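Side-chain contacts in galactose-1-phosphate uridylyltransferase (Bacillus cereus, PDB 4QVU), which is of unknown function but binds zinc, has a HIT-like fold and may act as a UDP-glucose:hexose-1-phosphate uridylyltransferase: residues E152-N157 / A183-Q188; N157-P162 / E168-I173; G44-L49 / R83-F88. One frame throughout, in Å; residues are numbered along the deposited sequence.

Interaction 1: residues E152-N157 / A183-Q188; sequences EHIELN and ANYIQQ. With ZN (zinc ion), chain B.
I154 turns its CG1 branch anti to the backbone N (chi1 -163°), which carries CD1 toward Y185. The Y185 ring reaches out from its helix toward the strand and runs past I154 in the opposite direction. CD1 of I154 sits over one face of the ring, 3.9 Å from the centroid of Y185 and 20° off the ring normal. This is a CH-pi contact, displaced toward the rim near CG and CD1. The second branch of I154 works at the far end of the ring. Its CG2 lies 3.6 Å from CZ of Y185. L156 comes from another direction, at the ring edge and in the ring plane, with its CB 3.7 Å from CD2 of Y185.

The contact packs helix 179-195 against strand 154-159 in the HIT-like C-terminal domain. I171 of strand 169-173 also touches both I154 and Y185. E155 points away from the helix. Its OE2 accepts a bond from ND2 of N157 on the anti side of the carboxylate, while OE1 pairs with K150. Next to I154 in the chain, H153 binds the zinc ion through ND1 at 2.3 Å. C178 and E181 complete the protein ligands. The packing between the two segments is apolar, and it holds the helix carrying E181 beside the chain carrying H153, consistent with a firm frame for the zinc site.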
# COMPACT_ATOMS: atom_id res chain seq x y z
N GLU A 152 -20.47 23.82 -2.75
CA GLU A 152 -21.34 23.45 -1.62
C GLU A 152 -22.21 22.21 -1.93
O GLU A 152 -22.51 21.45 -1.01
CB GLU A 152 -22.27 24.62 -1.24
CG GLU A 152 -21.60 25.74 -0.45
CD GLU A 152 -22.53 26.82 0.05
OE1 GLU A 152 -23.67 26.93 -0.46
OE2 GLU A 152 -22.12 27.60 0.94
N HIS A 153 -22.60 22.01 -3.21
CA HIS A 153 -23.47 20.92 -3.66
C HIS A 153 -22.73 19.60 -3.96
O HIS A 153 -23.22 18.54 -3.57
CB HIS A 153 -24.21 21.32 -4.95
CG HIS A 153 -25.04 22.55 -4.84
ND1 HIS A 153 -26.35 22.50 -4.40
CD2 HIS A 153 -24.75 23.82 -5.19
CE1 HIS A 153 -26.80 23.74 -4.46
NE2 HIS A 153 -25.88 24.57 -4.93
N ILE A 154 -21.61 19.67 -4.71
CA ILE A 154 -20.89 18.49 -5.18
C ILE A 154 -19.35 18.66 -5.09
O ILE A 154 -18.82 19.78 -5.04
CB ILE A 154 -21.33 18.20 -6.66
CG1 ILE A 154 -20.97 16.77 -7.12
CG2 ILE A 154 -20.88 19.30 -7.64
CD1 ILE A 154 -21.72 16.27 -8.30
N GLU A 155 -18.65 17.51 -5.08
CA GLU A 155 -17.20 17.36 -5.04
C GLU A 155 -16.76 16.23 -5.95
O GLU A 155 -17.29 15.12 -5.86
CB GLU A 155 -16.69 17.10 -3.60
CG GLU A 155 -15.19 16.90 -3.53
CD GLU A 155 -14.59 16.45 -2.21
OE1 GLU A 155 -14.95 17.02 -1.15
OE2 GLU A 155 -13.69 15.58 -2.25
N LEU A 156 -15.77 16.52 -6.80
CA LEU A 156 -15.11 15.58 -7.69
C LEU A 156 -13.64 15.55 -7.33
O LEU A 156 -12.97 16.59 -7.37
CB LEU A 156 -15.34 15.91 -9.18
CG LEU A 156 -14.46 15.17 -10.22
CD1 LEU A 156 -14.67 13.66 -10.21
CD2 LEU A 156 -14.75 15.67 -11.59
N ASN A 157 -13.12 14.37 -6.99
CA ASN A 157 -11.72 14.23 -6.65
C ASN A 157 -11.15 12.95 -7.28
O ASN A 157 -11.90 12.14 -7.81
CB ASN A 157 -11.51 14.23 -5.11
CG ASN A 157 -12.01 13.00 -4.37
OD1 ASN A 157 -11.58 11.87 -4.62
ND2 ASN A 157 -12.84 13.21 -3.36
N ALA A 183 -25.30 13.12 -11.85
CA ALA A 183 -25.54 12.55 -13.18
C ALA A 183 -24.69 13.25 -14.26
O ALA A 183 -24.14 12.57 -15.13
CB ALA A 183 -27.02 12.68 -13.53
N ASN A 184 -24.55 14.59 -14.17
CA ASN A 184 -23.75 15.37 -15.11
C ASN A 184 -22.26 15.09 -14.92
O ASN A 184 -21.54 14.93 -15.90
CB ASN A 184 -24.03 16.87 -14.98
CG ASN A 184 -23.29 17.71 -16.01
OD1 ASN A 184 -23.43 17.52 -17.23
ND2 ASN A 184 -22.48 18.65 -15.54
N TYR A 185 -21.79 15.02 -13.65
CA TYR A 185 -20.40 14.76 -13.28
C TYR A 185 -20.00 13.34 -13.68
O TYR A 185 -18.88 13.15 -14.15
CB TYR A 185 -20.17 14.99 -11.78
CG TYR A 185 -19.81 16.42 -11.43
CD1 TYR A 185 -20.70 17.46 -11.69
CD2 TYR A 185 -18.61 16.72 -10.79
CE1 TYR A 185 -20.37 18.78 -11.37
CE2 TYR A 185 -18.29 18.04 -10.45
CZ TYR A 185 -19.17 19.06 -10.75
OH TYR A 185 -18.86 20.36 -10.42
N ILE A 186 -20.92 12.35 -13.53
CA ILE A 186 -20.64 10.97 -13.95
C ILE A 186 -20.44 10.97 -15.47
O ILE A 186 -19.40 10.51 -15.93
CB ILE A 186 -21.75 9.97 -13.52
CG1 ILE A 186 -21.83 9.85 -11.98
CG2 ILE A 186 -21.52 8.59 -14.16
CD1 ILE A 186 -23.08 9.13 -11.48
N GLN A 187 -21.38 11.56 -16.22
CA GLN A 187 -21.33 11.61 -17.68
C GLN A 187 -20.03 12.24 -18.18
O GLN A 187 -19.40 11.66 -19.05
CB GLN A 187 -22.53 12.35 -18.26
CG GLN A 187 -22.63 12.17 -19.77
CD GLN A 187 -23.84 12.82 -20.38
OE1 GLN A 187 -24.17 13.98 -20.11
NE2 GLN A 187 -24.48 12.09 -21.28
N GLN A 188 -19.60 13.39 -17.61
CA GLN A 188 -18.37 14.06 -18.05
C GLN A 188 -17.13 13.24 -17.70
O GLN A 188 -16.26 13.10 -18.56
CB GLN A 188 -18.24 15.48 -17.44
CG GLN A 188 -19.29 16.48 -17.94
CD GLN A 188 -19.38 16.53 -19.45
OE1 GLN A 188 -20.27 15.93 -20.07
NE2 GLN A 188 -18.43 17.22 -20.09
ZN ZN B . -27.23 20.72 -5.56

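Interaction 2: residues N157-P162 / E168-I173; sequences NISDRP and EFNIII
A beta hairpin pairs N157 and I158 of strand 154-159 with N170 and F169 of strand 169-173, antiparallel. N157 and N170 form the hydrogen-bonded pair. N of N157 donates to O of N170, and N of N170 donates to O of N157, both at 2.9 Å. I158 and F169 form the next, non-hydrogen-bonded pair. Further on, N of S159 donates to O of E168 at 2.9 Å.

The two asparagines share one face of the sheet, their amide planes 59° apart. N170 holds CG anti to its carbonyl carbon (chi1 -54°), which lays the amide across toward N157 and S159. ND2 of N170 donates to OD1 of N157 at 2.9 Å with an N-H...O angle of 172°. The same nitrogen donates to OG of S159 at 2.8 Å. Both acceptors lie in the amide plane of N170, so the two bonds fix its rotation. Its OD1 accepts from K218 of strand 214-222, the next strand of the sheet. ND2 of N157, besides its bond to E155, donates to the backbone O of F143, with CD1 of I172 beside it.

The other face of the hairpin is apolar. I158 and F169 lie side by side, with CG1 of I158 3.9 Å from CD1 of F169. V244 of helix 241-249 packs on both. At the hairpin end, OE1 of E168 is 3.4 Å from CB of P162. This OE1 accepts a hydrogen bond from the backbone N of I163 and forms a salt bridge with K218, while OE2 accepts from the backbone N of I164.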
# COMPACT_ATOMS: atom_id res chain seq x y z
N ASN A 157 -13.12 14.37 -6.99
CA ASN A 157 -11.72 14.23 -6.65
C ASN A 157 -11.15 12.95 -7.28
O ASN A 157 -11.90 12.14 -7.81
CB ASN A 157 -11.51 14.23 -5.11
CG ASN A 157 -12.01 13.00 -4.37
OD1 ASN A 157 -11.58 11.87 -4.62
ND2 ASN A 157 -12.84 13.21 -3.36
N ILE A 158 -9.81 12.80 -7.19
CA ILE A 158 -9.05 11.62 -7.61
C ILE A 158 -8.47 11.01 -6.33
O ILE A 158 -7.82 11.73 -5.57
CB ILE A 158 -7.95 11.93 -8.67
CG1 ILE A 158 -8.48 12.87 -9.78
CG2 ILE A 158 -7.36 10.62 -9.24
CD1 ILE A 158 -7.44 13.48 -10.64
N SER A 159 -8.71 9.72 -6.09
CA SER A 159 -8.20 9.02 -4.90
C SER A 159 -6.66 9.04 -4.77
O SER A 159 -5.95 8.59 -5.68
CB SER A 159 -8.65 7.56 -4.91
OG SER A 159 -9.99 7.42 -4.48
N ASP A 160 -6.15 9.53 -3.60
CA ASP A 160 -4.74 9.50 -3.22
C ASP A 160 -4.46 8.19 -2.43
O ASP A 160 -3.31 7.80 -2.24
CB ASP A 160 -4.34 10.75 -2.41
CG ASP A 160 -5.15 10.99 -1.14
OD1 ASP A 160 -6.34 10.64 -1.13
OD2 ASP A 160 -4.60 11.57 -0.19
N ARG A 161 -5.55 7.53 -1.99
CA ARG A 161 -5.57 6.23 -1.30
C ARG A 161 -6.66 5.35 -1.98
O ARG A 161 -7.67 5.01 -1.35
CB ARG A 161 -5.80 6.38 0.23
N PRO A 162 -6.50 4.99 -3.28
CA PRO A 162 -7.54 4.20 -3.96
C PRO A 162 -7.76 2.82 -3.33
O PRO A 162 -6.92 2.34 -2.57
CB PRO A 162 -7.00 4.07 -5.40
CG PRO A 162 -5.57 4.31 -5.31
CD PRO A 162 -5.38 5.30 -4.20
N GLU A 168 -9.05 6.30 -9.56
CA GLU A 168 -10.42 6.24 -9.05
C GLU A 168 -10.92 7.65 -8.88
O GLU A 168 -10.27 8.45 -8.20
CB GLU A 168 -10.51 5.44 -7.73
CG GLU A 168 -10.11 3.97 -7.90
CD GLU A 168 -10.05 3.12 -6.64
OE1 GLU A 168 -10.33 3.65 -5.54
OE2 GLU A 168 -9.71 1.93 -6.76
N PHE A 169 -12.04 7.98 -9.55
CA PHE A 169 -12.67 9.29 -9.50
C PHE A 169 -13.88 9.22 -8.58
O PHE A 169 -14.79 8.42 -8.82
CB PHE A 169 -13.07 9.79 -10.90
CG PHE A 169 -11.95 9.80 -11.93
CD1 PHE A 169 -11.00 10.81 -11.92
CD2 PHE A 169 -11.89 8.84 -12.92
CE1 PHE A 169 -9.97 10.83 -12.87
CE2 PHE A 169 -10.88 8.87 -13.89
CZ PHE A 169 -9.94 9.88 -13.86
N ASN A 170 -13.88 10.02 -7.51
CA ASN A 170 -14.95 10.04 -6.52
C ASN A 170 -15.79 11.28 -6.70
O ASN A 170 -15.27 12.40 -6.69
CB ASN A 170 -14.37 9.97 -5.11
CG ASN A 170 -13.44 8.80 -4.91
OD1 ASN A 170 -13.84 7.63 -4.97
ND2 ASN A 170 -12.17 9.08 -4.75
N ILE A 171 -17.09 11.07 -6.91
CA ILE A 171 -18.08 12.12 -7.07
C ILE A 171 -19.00 12.04 -5.86
O ILE A 171 -19.69 11.03 -5.68
CB ILE A 171 -18.83 12.01 -8.42
CG1 ILE A 171 -17.87 11.74 -9.59
CG2 ILE A 171 -19.66 13.26 -8.65
CD1 ILE A 171 -18.53 11.43 -10.89
N ILE A 172 -18.95 13.05 -4.98
CA ILE A 172 -19.72 13.06 -3.72
C ILE A 172 -20.74 14.21 -3.70
O ILE A 172 -20.39 15.34 -4.03
CB ILE A 172 -18.75 13.17 -2.47
CG1 ILE A 172 -17.53 12.21 -2.53
CG2 ILE A 172 -19.49 13.04 -1.13
CD1 ILE A 172 -16.26 12.82 -3.03
N ILE A 173 -21.98 13.90 -3.28
CA ILE A 173 -23.07 14.85 -3.02
C ILE A 173 -23.49 14.65 -1.56
O ILE A 173 -23.40 13.53 -1.05
CB ILE A 173 -24.29 14.83 -4.00
CG1 ILE A 173 -24.98 13.44 -4.05
CG2 ILE A 173 -23.88 15.33 -5.38
CD1 ILE A 173 -26.33 13.40 -4.75

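Interaction 3: residues G44-L49 / R83-F88; sequences GSIIWL and RSLIRF
I46 and W48 of strand 46-50 pack on L85 and F88 of helix 79-97. This is helix-on-sheet packing in the N-terminal domain of this protein, which has a HIT-like fold. The short strand and helix segments run nearly in the same direction, 23° apart, and their axes approach to 10.0 Å. I46 and W48 are two residues apart, so both start out toward the helix, while I47 between them points the other way.

The CH-pi contact is made by I46. Its CG2 lies over one face of the F88 ring, 3.8 Å from the centroid and 28° off the ring normal. The methyl is shifted toward the rim, and the nearest ring atom to CG2 of I46 is CD2 of F88. F88 has CG anti to its own backbone N (chi1 -174°), which sends the ring out toward the strand and past I46.

Between I46 and L85 the contact is aliphatic. CD1 of I46 meets CD1 of L85 at 3.7 Å, the two side chains crossing at a slant. L64 of the neighbouring strand 59-65 touches I46, L85 and F88, so the same cluster reaches the next strand of the sheet.

The aromatic contacts extend along the helix to H92. Its ring meets F88 edge-to-face, and it also meets the indole of W48. The indole leads away from residues 83-88, and its NE1 is hydrogen-bonded to OG1 of T62. What W48 offers to this part of the helix is the root of its side chain. Its CB comes up at the edge of the F88 ring, near the ring plane, and stands 3.9 Å from CE2 of F88.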
# COMPACT_ATOMS: atom_id res chain seq x y z
N GLY A 44 -39.97 4.52 -19.42
CA GLY A 44 -39.67 4.69 -20.84
C GLY A 44 -38.87 3.50 -21.33
O GLY A 44 -39.38 2.37 -21.33
N SER A 45 -37.59 3.72 -21.68
CA SER A 45 -36.69 2.67 -22.15
C SER A 45 -35.87 2.08 -20.97
O SER A 45 -35.21 1.04 -21.16
CB SER A 45 -35.77 3.21 -23.25
OG SER A 45 -35.04 4.35 -22.83
N ILE A 46 -35.92 2.73 -19.77
CA ILE A 46 -35.25 2.24 -18.55
C ILE A 46 -36.07 1.07 -18.00
O ILE A 46 -37.24 1.27 -17.69
CB ILE A 46 -35.03 3.32 -17.45
CG1 ILE A 46 -34.70 4.77 -17.94
CG2 ILE A 46 -34.13 2.83 -16.35
CD1 ILE A 46 -33.42 5.05 -18.55
N ILE A 47 -35.49 -0.15 -17.93
CA ILE A 47 -36.19 -1.36 -17.47
C ILE A 47 -35.39 -2.04 -16.35
O ILE A 47 -34.21 -2.32 -16.53
CB ILE A 47 -36.44 -2.34 -18.66
CG1 ILE A 47 -37.26 -1.68 -19.80
CG2 ILE A 47 -37.13 -3.64 -18.18
CD1 ILE A 47 -37.08 -2.35 -21.20
N TRP A 48 -36.05 -2.33 -15.22
CA TRP A 48 -35.46 -3.01 -14.08
C TRP A 48 -35.98 -4.44 -14.04
O TRP A 48 -37.18 -4.67 -13.83
CB TRP A 48 -35.76 -2.25 -12.78
CG TRP A 48 -35.01 -2.74 -11.57
CD1 TRP A 48 -33.75 -3.27 -11.54
CD2 TRP A 48 -35.41 -2.56 -10.20
NE1 TRP A 48 -33.37 -3.51 -10.24
CE2 TRP A 48 -34.37 -3.09 -9.40
CE3 TRP A 48 -36.55 -2.03 -9.57
CZ2 TRP A 48 -34.45 -3.11 -8.00
CZ3 TRP A 48 -36.64 -2.07 -8.19
CH2 TRP A 48 -35.59 -2.59 -7.42
N LEU A 49 -35.09 -5.40 -14.32
CA LEU A 49 -35.41 -6.83 -14.40
C LEU A 49 -34.81 -7.65 -13.27
O LEU A 49 -33.69 -7.38 -12.85
CB LEU A 49 -34.87 -7.42 -15.72
CG LEU A 49 -35.49 -6.98 -17.05
CD1 LEU A 49 -34.80 -7.69 -18.20
CD2 LEU A 49 -36.98 -7.30 -17.10
N ARG A 83 -30.14 12.18 -16.61
CA ARG A 83 -30.78 12.62 -15.37
C ARG A 83 -31.83 11.60 -14.90
O ARG A 83 -31.84 11.24 -13.72
CB ARG A 83 -31.45 14.00 -15.54
N SER A 84 -32.70 11.13 -15.83
CA SER A 84 -33.75 10.14 -15.56
C SER A 84 -33.16 8.78 -15.19
O SER A 84 -33.68 8.12 -14.29
CB SER A 84 -34.68 9.99 -16.76
OG SER A 84 -35.37 11.20 -17.04
N LEU A 85 -32.06 8.36 -15.86
CA LEU A 85 -31.41 7.08 -15.59
C LEU A 85 -30.81 7.06 -14.17
O LEU A 85 -31.02 6.08 -13.45
CB LEU A 85 -30.34 6.74 -16.64
CG LEU A 85 -29.53 5.45 -16.41
CD1 LEU A 85 -30.40 4.21 -16.51
CD2 LEU A 85 -28.35 5.37 -17.36
N ILE A 86 -30.08 8.12 -13.76
CA ILE A 86 -29.46 8.18 -12.44
C ILE A 86 -30.57 8.32 -11.38
O ILE A 86 -30.49 7.63 -10.36
CB ILE A 86 -28.38 9.30 -12.37
CG1 ILE A 86 -27.16 8.95 -13.27
CG2 ILE A 86 -27.93 9.63 -10.92
CD1 ILE A 86 -26.38 7.61 -12.97
N ARG A 87 -31.63 9.11 -11.63
CA ARG A 87 -32.74 9.24 -10.69
C ARG A 87 -33.45 7.90 -10.47
O ARG A 87 -33.67 7.53 -9.32
CB ARG A 87 -33.74 10.31 -11.14
CG ARG A 87 -33.30 11.69 -10.70
CD ARG A 87 -34.23 12.78 -11.18
NE ARG A 87 -33.90 14.05 -10.54
CZ ARG A 87 -34.54 15.19 -10.76
NH1 ARG A 87 -35.55 15.25 -11.62
NH2 ARG A 87 -34.18 16.30 -10.12
N PHE A 88 -33.75 7.14 -11.54
CA PHE A 88 -34.39 5.83 -11.46
C PHE A 88 -33.51 4.83 -10.66
O PHE A 88 -34.00 4.21 -9.72
CB PHE A 88 -34.66 5.29 -12.88
CG PHE A 88 -35.43 4.00 -12.99
CD1 PHE A 88 -36.82 4.01 -13.10
CD2 PHE A 88 -34.77 2.77 -13.04
CE1 PHE A 88 -37.54 2.82 -13.24
CE2 PHE A 88 -35.49 1.58 -13.18
CZ PHE A 88 -36.87 1.61 -13.28

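Interactions 1 and 2 share N157, and their centres are 11 Å apart. They are joined by a probable backbone hydrogen bond from N of I172 to O of E155 at 2.8 Å. Helix 179-195 follows strand 169-173 in the chain and packs back on the hairpin. Interaction 3 lies in the N-terminal domain, whereas interactions 1 and 2 lie in the C-terminal one. Its centre is 19 Å from that of interaction 1. The two helices connect them, as CB of A183 lies 3.7 Å from CG1 of I86. Interactions 2 and 3 do not touch. H153 in interaction 1 binds the zinc ion, whereas the I172 side chain of interaction 2 is about 12 Å from it. Interaction 3 lies away from the zinc site.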